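Local coordinates for flagellar hook-associated protein (Burkholderia pseudomallei, PDB 4UT1) that probably serves as a structural component of the flagellar filament's base, at the junction that joins the hook to the filament, at residues P366-G377 against N417-R428. Numbering follows the deposited sequence.
Sequences PTTSDYALSYDG and NAGDSFTVLPTR
Asp370 and Arg428 form a salt bridge beyond the ends of strands 371-375 and 421-425, where both side chains touch helix 287-322. NH2 of Arg428 lies 3.0 Å from OD2 of Asp370 and approaches from above the carboxylate, whose plane is turned 67° from the guanidinium. A bend at chi3 (-64°) swings the arginine head back beneath Leu425, so that CD1 of Leu425 sits over the centre of one guanidinium face while CD2 packs 3.5 Å from CG of Asp370. NE binds water 3, which bridges to OD1 of Asp370; water 2 links the same OD1 to the backbone N of Thr427. Next to this site, Pro426 packs across Thr367 and Tyr371: its CB is 3.3 Å from OG1 of Thr367, and its CD meets the Tyr371 ring at the edge, 3.9 Å from CD2. Water 1 joins OG1 of Thr367 to OG1 of Thr427, which also bonds to Ala305 O. From there the antiparallel strands, with Tyr371-Val424 and Leu373-Phe422 as hydrogen-bonded pairs, run to the type II turn 417-420, where Gly419 N bonds to Tyr375 O. Since Arg428 is paired with both Asp370 and, through NH1, Asp256, its charge would be expected to stabilise both as anions.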
# COMPACT_ATOMS: atom_id res chain seq x y z
N PRO A 366 -1.76 6.66 -2.09
CA PRO A 366 -2.24 5.76 -1.04
C PRO A 366 -1.23 5.61 0.08
O PRO A 366 -0.07 6.00 -0.05
CB PRO A 366 -2.42 4.43 -1.79
CG PRO A 366 -1.40 4.48 -2.85
CD PRO A 366 -1.29 5.92 -3.28
N THR A 367 -1.69 5.05 1.20
CA THR A 367 -0.80 4.66 2.27
C THR A 367 0.02 3.47 1.83
O THR A 367 -0.32 2.82 0.83
CB THR A 367 -1.59 4.30 3.54
OG1 THR A 367 -2.61 3.35 3.19
CG2 THR A 367 -2.26 5.55 4.10
N THR A 368 1.09 3.17 2.57
CA THR A 368 2.00 2.09 2.20
C THR A 368 2.24 1.07 3.30
O THR A 368 3.06 0.15 3.12
CB THR A 368 3.38 2.63 1.78
OG1 THR A 368 3.92 3.40 2.86
CG2 THR A 368 3.26 3.51 0.53
N SER A 369 1.56 1.23 4.44
CA SER A 369 1.71 0.29 5.57
C SER A 369 0.39 -0.37 5.99
O SER A 369 -0.61 -0.31 5.27
CB SER A 369 2.33 1.00 6.79
OG SER A 369 2.74 0.04 7.77
N ASP A 370 0.41 -1.04 7.15
CA ASP A 370 -0.78 -1.65 7.75
C ASP A 370 -1.07 -0.92 9.06
O ASP A 370 -0.14 -0.51 9.75
CB ASP A 370 -0.61 -3.14 8.09
CG ASP A 370 -0.32 -4.03 6.88
OD1 ASP A 370 -0.74 -3.71 5.75
OD2 ASP A 370 0.33 -5.08 7.11
N TYR A 371 -2.34 -0.81 9.42
CA TYR A 371 -2.70 -0.01 10.59
C TYR A 371 -3.70 -0.67 11.52
O TYR A 371 -4.41 -1.59 11.15
CB TYR A 371 -3.24 1.36 10.15
CG TYR A 371 -2.37 1.98 9.11
CD1 TYR A 371 -1.25 2.74 9.46
CD2 TYR A 371 -2.61 1.76 7.76
CE1 TYR A 371 -0.42 3.27 8.48
CE2 TYR A 371 -1.79 2.29 6.78
CZ TYR A 371 -0.69 3.03 7.14
OH TYR A 371 0.12 3.55 6.15
N ALA A 372 -3.76 -0.16 12.75
CA ALA A 372 -4.88 -0.47 13.62
C ALA A 372 -5.48 0.86 14.05
O ALA A 372 -4.74 1.77 14.41
CB ALA A 372 -4.43 -1.30 14.82
N LEU A 373 -6.80 0.97 13.95
CA LEU A 373 -7.55 2.09 14.54
C LEU A 373 -8.15 1.66 15.87
O LEU A 373 -8.98 0.74 15.93
CB LEU A 373 -8.66 2.57 13.61
CG LEU A 373 -9.34 3.85 14.12
CD1 LEU A 373 -8.52 5.04 13.69
CD2 LEU A 373 -10.75 3.93 13.61
N SER A 374 -7.74 2.33 16.95
CA SER A 374 -8.18 1.93 18.28
C SER A 374 -8.92 3.08 18.93
O SER A 374 -8.68 4.24 18.61
CB SER A 374 -7.00 1.49 19.14
OG SER A 374 -6.02 2.51 19.22
N TYR A 375 -9.81 2.75 19.85
CA TYR A 375 -10.61 3.77 20.51
C TYR A 375 -10.48 3.57 22.01
O TYR A 375 -10.65 2.47 22.48
CB TYR A 375 -12.07 3.67 20.07
CG TYR A 375 -12.96 4.73 20.67
CD1 TYR A 375 -12.88 6.04 20.24
CD2 TYR A 375 -13.87 4.41 21.67
CE1 TYR A 375 -13.69 7.02 20.80
CE2 TYR A 375 -14.70 5.39 22.23
CZ TYR A 375 -14.60 6.69 21.79
OH TYR A 375 -15.40 7.67 22.33
N ASP A 376 -10.16 4.63 22.75
CA ASP A 376 -9.94 4.48 24.19
C ASP A 376 -11.06 5.12 25.03
O ASP A 376 -10.90 5.31 26.23
CB ASP A 376 -8.56 5.06 24.57
CG ASP A 376 -8.51 6.59 24.49
OD1 ASP A 376 -9.50 7.23 24.09
OD2 ASP A 376 -7.44 7.15 24.81
N GLY A 377 -12.17 5.46 24.39
CA GLY A 377 -13.34 5.97 25.07
C GLY A 377 -13.45 7.47 24.95
O GLY A 377 -14.45 8.07 25.34
N ASN A 417 -16.63 0.67 21.69
CA ASN A 417 -16.33 0.72 23.12
C ASN A 417 -14.86 1.02 23.34
O ASN A 417 -14.04 0.74 22.47
CB ASN A 417 -16.70 -0.60 23.80
CG ASN A 417 -18.19 -0.75 24.00
OD1 ASN A 417 -18.94 0.22 23.87
ND2 ASN A 417 -18.62 -1.97 24.34
N ALA A 418 -14.52 1.60 24.48
CA ALA A 418 -13.12 1.72 24.88
C ALA A 418 -12.47 0.35 24.83
O ALA A 418 -13.04 -0.62 25.32
CB ALA A 418 -12.98 2.31 26.27
N GLY A 419 -11.28 0.27 24.24
CA GLY A 419 -10.59 -1.00 24.10
C GLY A 419 -10.81 -1.64 22.74
O GLY A 419 -10.14 -2.61 22.39
N ASP A 420 -11.76 -1.12 21.97
CA ASP A 420 -12.04 -1.69 20.66
C ASP A 420 -10.95 -1.31 19.65
O ASP A 420 -10.37 -0.22 19.71
CB ASP A 420 -13.41 -1.25 20.14
CG ASP A 420 -14.56 -1.99 20.80
OD1 ASP A 420 -14.31 -2.90 21.63
OD2 ASP A 420 -15.72 -1.67 20.46
N SER A 421 -10.68 -2.21 18.72
CA SER A 421 -9.65 -1.97 17.71
C SER A 421 -10.09 -2.53 16.37
O SER A 421 -10.84 -3.51 16.33
CB SER A 421 -8.32 -2.62 18.14
OG SER A 421 -7.29 -2.35 17.20
N PHE A 422 -9.64 -1.90 15.28
CA PHE A 422 -9.88 -2.39 13.92
C PHE A 422 -8.59 -2.46 13.12
O PHE A 422 -7.82 -1.51 13.06
CB PHE A 422 -10.89 -1.49 13.18
CG PHE A 422 -12.22 -1.39 13.87
CD1 PHE A 422 -12.41 -0.51 14.93
CD2 PHE A 422 -13.27 -2.19 13.47
CE1 PHE A 422 -13.62 -0.44 15.57
CE2 PHE A 422 -14.49 -2.12 14.11
CZ PHE A 422 -14.67 -1.24 15.16
N THR A 423 -8.34 -3.61 12.50
CA THR A 423 -7.18 -3.72 11.62
C THR A 423 -7.53 -3.11 10.29
O THR A 423 -8.57 -3.41 9.71
CB THR A 423 -6.73 -5.16 11.43
OG1 THR A 423 -6.47 -5.72 12.71
CG2 THR A 423 -5.45 -5.20 10.59
N VAL A 424 -6.66 -2.24 9.81
CA VAL A 424 -6.91 -1.55 8.56
C VAL A 424 -5.78 -1.84 7.61
O VAL A 424 -4.63 -1.46 7.87
CB VAL A 424 -7.05 -0.04 8.75
CG1 VAL A 424 -7.24 0.65 7.40
CG2 VAL A 424 -8.22 0.25 9.69
N LEU A 425 -6.11 -2.53 6.52
CA LEU A 425 -5.13 -2.94 5.51
C LEU A 425 -5.52 -2.31 4.19
O LEU A 425 -6.21 -2.93 3.38
CB LEU A 425 -5.08 -4.47 5.38
CG LEU A 425 -4.95 -5.33 6.65
CD1 LEU A 425 -4.95 -6.82 6.30
CD2 LEU A 425 -3.66 -4.98 7.40
N PRO A 426 -5.11 -1.05 3.98
CA PRO A 426 -5.60 -0.31 2.82
C PRO A 426 -5.10 -0.84 1.48
O PRO A 426 -5.82 -0.66 0.49
CB PRO A 426 -5.07 1.11 3.06
CG PRO A 426 -4.79 1.16 4.57
CD PRO A 426 -4.28 -0.21 4.86
N THR A 427 -3.92 -1.48 1.44
CA THR A 427 -3.32 -1.84 0.15
C THR A 427 -2.88 -3.29 -0.01
O THR A 427 -2.53 -3.70 -1.12
CB THR A 427 -2.08 -0.98 -0.15
OG1 THR A 427 -1.10 -1.17 0.88
CG2 THR A 427 -2.46 0.50 -0.25
N ARG A 428 -2.88 -4.07 1.07
CA ARG A 428 -2.41 -5.46 0.95
C ARG A 428 -3.19 -6.21 -0.13
O ARG A 428 -2.59 -6.93 -0.94
CB ARG A 428 -2.54 -6.21 2.28
CG ARG A 428 -1.96 -7.62 2.18
CD ARG A 428 -2.15 -8.45 3.44
NE ARG A 428 -1.44 -7.90 4.59
CZ ARG A 428 -1.52 -8.40 5.82
NH1 ARG A 428 -2.28 -9.46 6.06
NH2 ARG A 428 -0.85 -7.83 6.82
O HOH W 1 -1.45 0.94 3.06
O HOH W 2 -1.98 -2.61 3.59
O HOH W 3 0.33 -5.86 4.05